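Local coordinates for phosphoribosylaminoimidazole carboxylase (PDB 4JA0), which probably catalyses two steps of de novo purine synthesis, carboxylating aminoimidazole ribonucleotide and then joining the product to aspartate to give SAICAR, at residues A[63-68]-A[78-83]; A[295-300]-A[315-320]. All blocks are in the same frame, centred on the assembly; numbering follows the deposited sequence.

Contact 1 of 2, residues A[63-68]-A[78-83]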
loop_
_atom_site.group_PDB
_atom_site.type_symbol
_atom_site.label_atom_id
_atom_site.label_comp_id
_atom_site.label_asym_id
_atom_site.label_seq_id
_atom_site.Cartn_x
_atom_site.Cartn_y
_atom_site.Cartn_z
ATOM N N THR A 63 -27.289 -53.111 -16.427
ATOM C CA THR A 63 -25.925 -52.672 -16.185
ATOM C C THR A 63 -25.771 -51.286 -16.790
ATOM O O THR A 63 -25.375 -50.326 -16.134
ATOM C CB THR A 63 -24.888 -53.611 -16.834
ATOM O OG1 THR A 63 -25.059 -54.956 -16.361
ATOM C CG2 THR A 63 -23.460 -53.110 -16.561
ATOM N N ASN A 64 -26.175 -51.189 -18.042
ATOM C CA ASN A 64 -26.090 -49.959 -18.790
ATOM C C ASN A 64 -26.826 -48.773 -18.166
ATOM O O ASN A 64 -26.259 -47.700 -18.014
ATOM C CB ASN A 64 -26.678 -50.210 -20.158
ATOM C CG ASN A 64 -26.281 -49.188 -21.118
ATOM O OD1 ASN A 64 -25.110 -48.832 -21.195
ATOM N ND2 ASN A 64 -27.250 -48.643 -21.833
ATOM N N ALA A 65 -28.095 -48.975 -17.833
ATOM C CA ALA A 65 -28.935 -47.915 -17.289
ATOM C C ALA A 65 -28.345 -47.350 -16.008
ATOM O O ALA A 65 -28.468 -46.146 -15.709
ATOM C CB ALA A 65 -30.338 -48.434 -17.030
ATOM N N LYS A 66 -27.709 -48.234 -15.248
ATOM C CA LYS A 66 -27.117 -47.854 -13.981
ATOM C C LYS A 66 -25.898 -46.956 -14.213
ATOM O O LYS A 66 -25.761 -45.898 -13.579
ATOM C CB LYS A 66 -26.756 -49.111 -13.173
ATOM N N VAL A 67 -25.047 -47.352 -15.151
ATOM C CA VAL A 67 -23.866 -46.572 -15.495
ATOM C C VAL A 67 -24.267 -45.187 -15.974
ATOM O O VAL A 67 -23.752 -44.190 -15.481
ATOM C CB VAL A 67 -23.010 -47.301 -16.576
ATOM C CG1 VAL A 67 -21.952 -46.377 -17.181
ATOM C CG2 VAL A 67 -22.368 -48.558 -15.994
ATOM N N PHE A 68 -25.224 -45.116 -16.890
ATOM C CA PHE A 68 -25.621 -43.832 -17.461
ATOM C C PHE A 68 -26.228 -42.939 -16.389
ATOM O O PHE A 68 -26.031 -41.733 -16.412
ATOM C CB PHE A 68 -26.569 -44.032 -18.656
ATOM C CG PHE A 68 -25.857 -44.368 -19.951
ATOM C CD1 PHE A 68 -26.418 -45.250 -20.858
ATOM C CD2 PHE A 68 -24.602 -43.847 -20.237
ATOM C CE1 PHE A 68 -25.753 -45.578 -22.041
ATOM C CE2 PHE A 68 -23.941 -44.170 -21.423
ATOM C CZ PHE A 68 -24.518 -45.037 -22.317
ATOM N N THR A 78 -25.524 -37.225 -22.005
ATOM C CA THR A 78 -25.757 -38.528 -22.651
ATOM C C THR A 78 -27.047 -38.571 -23.473
ATOM O O THR A 78 -27.919 -37.714 -23.339
ATOM C CB THR A 78 -25.811 -39.680 -21.626
ATOM O OG1 THR A 78 -26.705 -39.337 -20.564
ATOM C CG2 THR A 78 -24.431 -39.951 -21.056
ATOM N N ALA A 79 -27.154 -39.577 -24.328
ATOM C CA ALA A 79 -28.357 -39.774 -25.118
ATOM C C ALA A 79 -29.378 -40.531 -24.270
ATOM O O ALA A 79 -30.544 -40.654 -24.643
ATOM C CB ALA A 79 -28.038 -40.540 -26.395
ATOM N N PHE A 80 -28.941 -41.032 -23.118
ATOM C CA PHE A 80 -29.796 -41.913 -22.330
ATOM C C PHE A 80 -30.878 -41.147 -21.565
ATOM O O PHE A 80 -30.591 -40.170 -20.853
ATOM C CB PHE A 80 -28.961 -42.730 -21.347
ATOM C CG PHE A 80 -29.778 -43.611 -20.465
ATOM C CD1 PHE A 80 -30.050 -43.245 -19.161
ATOM C CD2 PHE A 80 -30.290 -44.805 -20.943
ATOM C CE1 PHE A 80 -30.812 -44.072 -18.332
ATOM C CE2 PHE A 80 -31.053 -45.635 -20.125
ATOM C CZ PHE A 80 -31.317 -45.266 -18.820
ATOM N N VAL A 81 -32.116 -41.625 -21.684
ATOM C CA VAL A 81 -33.248 -40.973 -21.035
ATOM C C VAL A 81 -33.794 -41.789 -19.863
ATOM O O VAL A 81 -33.760 -41.356 -18.719
ATOM C CB VAL A 81 -34.413 -40.753 -22.009
ATOM C CG1 VAL A 81 -35.545 -40.041 -21.285
ATOM C CG2 VAL A 81 -33.965 -39.966 -23.231
ATOM N N LYS A 82 -34.298 -42.975 -20.170
ATOM C CA LYS A 82 -34.865 -43.865 -19.168
ATOM C C LYS A 82 -35.043 -45.272 -19.716
ATOM O O LYS A 82 -35.139 -45.484 -20.932
ATOM C CB LYS A 82 -36.215 -43.336 -18.678
ATOM C CG LYS A 82 -37.278 -43.278 -19.771
ATOM C CD LYS A 82 -38.632 -42.813 -19.243
ATOM C CE LYS A 82 -39.647 -42.683 -20.374
ATOM N NZ LYS A 82 -40.994 -42.253 -19.907
ATOM N N ILE A 83 -35.134 -46.227 -18.797
ATOM C CA ILE A 83 -35.431 -47.607 -19.153
ATOM C C ILE A 83 -36.849 -47.704 -19.718
ATOM O O ILE A 83 -37.777 -47.060 -19.214
ATOM C CB ILE A 83 -35.254 -48.547 -17.937
ATOM C CG1 ILE A 83 -33.821 -49.084 -17.894
ATOM C CG2 ILE A 83 -36.210 -49.712 -18.007
ATOM C CD1 ILE A 83 -33.562 -50.090 -16.792
#

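Contact 2 of 2, residues A[295-300]-A[315-320]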
loop_
_atom_site.group_PDB
_atom_site.type_symbol
_atom_site.label_atom_id
_atom_site.label_comp_id
_atom_site.label_asym_id
_atom_site.label_seq_id
_atom_site.Cartn_x
_atom_site.Cartn_y
_atom_site.Cartn_z
ATOM N N ASP A 295 -24.581 -30.208 0.837
ATOM C CA ASP A 295 -25.625 -29.808 1.766
ATOM C C ASP A 295 -25.106 -28.651 2.589
ATOM O O ASP A 295 -24.147 -28.790 3.363
ATOM C CB ASP A 295 -26.008 -30.951 2.701
ATOM C CG ASP A 295 -26.277 -32.210 1.963
ATOM O OD1 ASP A 295 -26.517 -32.124 0.741
ATOM O OD2 ASP A 295 -26.235 -33.283 2.598
ATOM N N VAL A 296 -25.771 -27.517 2.440
ATOM C CA VAL A 296 -25.285 -26.270 2.962
ATOM C C VAL A 296 -26.263 -25.669 3.946
ATOM O O VAL A 296 -27.442 -25.512 3.633
ATOM C CB VAL A 296 -25.088 -25.284 1.816
ATOM C CG1 VAL A 296 -24.380 -24.004 2.302
ATOM C CG2 VAL A 296 -24.328 -25.957 0.733
ATOM N N ASP A 297 -25.745 -25.276 5.109
ATOM C CA ASP A 297 -26.500 -24.496 6.080
ATOM C C ASP A 297 -25.907 -23.103 6.180
ATOM O O ASP A 297 -24.686 -22.938 6.272
ATOM C CB ASP A 297 -26.460 -25.135 7.465
ATOM C CG ASP A 297 -27.626 -26.031 7.720
ATOM O OD1 ASP A 297 -28.622 -25.923 6.970
ATOM O OD2 ASP A 297 -27.558 -26.806 8.702
ATOM N N LEU A 298 -26.780 -22.102 6.159
ATOM C CA LEU A 298 -26.374 -20.724 6.384
ATOM C C LEU A 298 -26.699 -20.337 7.824
ATOM O O LEU A 298 -27.849 -20.433 8.252
ATOM C CB LEU A 298 -27.104 -19.790 5.422
ATOM C CG LEU A 298 -26.840 -19.976 3.928
ATOM C CD1 LEU A 298 -27.553 -18.903 3.109
ATOM C CD2 LEU A 298 -25.344 -19.966 3.642
ATOM N N ARG A 299 -25.699 -19.895 8.575
ATOM C CA ARG A 299 -25.943 -19.493 9.949
ATOM C C ARG A 299 -25.412 -18.089 10.226
ATOM O O ARG A 299 -24.431 -17.661 9.639
ATOM C CB ARG A 299 -25.328 -20.502 10.930
ATOM C CG ARG A 299 -25.673 -21.939 10.649
ATOM C CD ARG A 299 -27.151 -22.174 10.820
ATOM N NE ARG A 299 -27.587 -21.700 12.119
ATOM C CZ ARG A 299 -27.647 -22.467 13.206
ATOM N NH1 ARG A 299 -27.294 -23.746 13.140
ATOM N NH2 ARG A 299 -28.043 -21.944 14.363
ATOM N N VAL A 300 -26.072 -17.375 11.123
ATOM C CA VAL A 300 -25.621 -16.058 11.502
ATOM C C VAL A 300 -25.142 -16.110 12.949
ATOM O O VAL A 300 -25.873 -16.548 13.818
ATOM C CB VAL A 300 -26.755 -15.008 11.343
ATOM C CG1 VAL A 300 -26.286 -13.607 11.778
ATOM C CG2 VAL A 300 -27.240 -14.974 9.910
ATOM N N GLN A 315 -20.312 -26.322 18.119
ATOM C CA GLN A 315 -20.213 -27.583 18.834
ATOM C C GLN A 315 -21.395 -28.478 18.462
ATOM O O GLN A 315 -21.260 -29.701 18.371
ATOM C CB GLN A 315 -20.133 -27.346 20.350
ATOM C CG GLN A 315 -18.730 -26.965 20.826
ATOM C CD GLN A 315 -18.676 -26.294 22.203
ATOM O OE1 GLN A 315 -19.679 -25.804 22.729
ATOM N NE2 GLN A 315 -17.486 -26.285 22.791
ATOM N N GLN A 316 -22.522 -27.863 18.132
ATOM C CA GLN A 316 -23.694 -28.632 17.754
ATOM C C GLN A 316 -23.480 -29.322 16.426
ATOM O O GLN A 316 -23.893 -30.464 16.262
ATOM C CB GLN A 316 -24.929 -27.736 17.713
ATOM C CG GLN A 316 -25.369 -27.258 19.091
ATOM C CD GLN A 316 -26.391 -26.151 19.010
ATOM O OE1 GLN A 316 -26.629 -25.585 17.941
ATOM N NE2 GLN A 316 -27.021 -25.844 20.136
ATOM N N TYR A 317 -22.756 -28.662 15.521
ATOM C CA TYR A 317 -22.419 -29.245 14.226
ATOM C C TYR A 317 -21.373 -30.347 14.395
ATOM O O TYR A 317 -21.322 -31.294 13.610
ATOM C CB TYR A 317 -21.955 -28.162 13.245
ATOM C CG TYR A 317 -23.097 -27.385 12.651
ATOM C CD1 TYR A 317 -23.954 -27.984 11.743
ATOM C CD2 TYR A 317 -23.333 -26.068 13.001
ATOM C CE1 TYR A 317 -25.018 -27.301 11.195
ATOM C CE2 TYR A 317 -24.399 -25.372 12.467
ATOM C CZ TYR A 317 -25.239 -25.999 11.562
ATOM O OH TYR A 317 -26.306 -25.331 11.004
ATOM N N GLU A 318 -20.576 -30.229 15.456
ATOM C CA GLU A 318 -19.528 -31.190 15.767
ATOM C C GLU A 318 -20.060 -32.525 16.315
ATOM O O GLU A 318 -19.290 -33.486 16.480
ATOM C CB GLU A 318 -18.532 -30.571 16.741
ATOM C CG GLU A 318 -17.507 -29.667 16.077
ATOM C CD GLU A 318 -16.363 -29.299 17.007
ATOM O OE1 GLU A 318 -15.227 -29.075 16.521
ATOM O OE2 GLU A 318 -16.602 -29.243 18.234
ATOM N N ASP A 319 -21.363 -32.573 16.596
ATOM C CA ASP A 319 -22.059 -33.812 16.939
ATOM C C ASP A 319 -22.491 -34.517 15.660
ATOM O O ASP A 319 -23.685 -34.536 15.318
ATOM C CB ASP A 319 -23.284 -33.496 17.791
ATOM C CG ASP A 319 -24.046 -34.740 18.255
ATOM O OD1 ASP A 319 -23.473 -35.860 18.289
ATOM O OD2 ASP A 319 -25.244 -34.574 18.592
ATOM N N THR A 320 -21.527 -35.117 14.964
ATOM C CA THR A 320 -21.809 -35.815 13.721
ATOM C C THR A 320 -20.849 -36.964 13.550
ATOM O O THR A 320 -19.855 -37.038 14.269
ATOM C CB THR A 320 -21.640 -34.852 12.501
ATOM O OG1 THR A 320 -22.026 -35.515 11.287
ATOM C CG2 THR A 320 -20.182 -34.349 12.388
#

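Contact 1 of 2, residues A[63-68]-A[78-83]
Phe68 and Phe80 meet where helix 57-74 packs on strand 80-83, part of an antiparallel sheet in the SAICAR synthetase region. The chain leaves the helix and turns back, so segment 63-68 and strand 80-83 run at 133° to each other. No hydrogen bond joins the segments. The tight part lies around the two phenylalanines, both buried. Phe68 CB sits 3.6 Å from Phe80 CD1, and Phe68 CD1 comes equally near Phe80 CB. The CB atom of each residue therefore lies against the ring of the other. The ring planes are 30° apart and offset, with centroids 5.6 Å apart and little overlap. With chi1 at 177°, Phe80 CG lies opposite the backbone N, and the ring reaches Ala65, its CZ 3.8 Å from Ala65 CB. Lys82 N lies over the centre of one face of this ring, and Phe89 on strand 88-91 adds an edge-to-face partner. A leucine in place of Phe80 removes the ring and would probably leave a gap beside Ala65, with Phe68 and Phe89 less firmly held. The packing is looser towards Thr78, whose CG2 is 4.0 Å from Phe68 CD2. On the solvent side Val81 and Lys82 form a classic beta bulge opposite Leu90. Ile83 is also exposed, yet its CD1 still reaches Ala65 CB at 3.6 Å.

Contact 2 of 2, residues A[295-300]-A[315-320]
Tyr317, on helix 307-317, reaches Asp297 and Arg299 on strand 296-300. This is part of a beta-alpha-beta crossover in the parallel sheet of the AIR carboxylase region. The next strand, 323-329, lies beyond strand 267-273, so the connection passes over 267-273. Gln316 points towards the strand but packs on Thr125 of a second subunit. Tyr317 then makes the contact through its hydroxyl, which serves two bonds. It donates to Asp297 OD2 at 3.0 Å. That oxygen lies at the tyrosine ring edge, while the hydroxyl stands 41° out of the carboxylate plane. The hydroxyl also accepts from Arg299 NH1 at 2.8 Å, with an N-H...O angle of 162°. It lies in the guanidinium plane. Two successive turns in the Arg299 chain, the first at chi2 (-65°), curl it so that NH1 points its N-H at the phenol oxygen. Its NH2 is held by a salt bridge to Asp417 of a third subunit, which should help to fix the guanidinium. Glu318 and Asp319 turn to the second subunit, with salt bridges to its Arg403 and Arg123. Asp319 centres an inverse gamma turn. Thr320 follows, and its OG1 accepts a hydrogen bond from Gly322 N.

Contacts 1 and 2 lie in different regions of the bifunctional chain, one after the other in sequence. Their centres are 36 Å apart and their nearest atoms about 20 Å apart, so they do not touch. Each joins a helix to a strand close in sequence, but in opposite order: helix first in contact 1, strand first in contact 2. Contact 1 has a buried apolar centre beside an antiparallel sheet, and no other chain touches its segments. Contact 2 is smaller and polar. It sits on a parallel sheet near subunit boundaries, where Arg299 pairs with one neighbouring chain, and Glu318 and Asp319 with another. Both are partly buried.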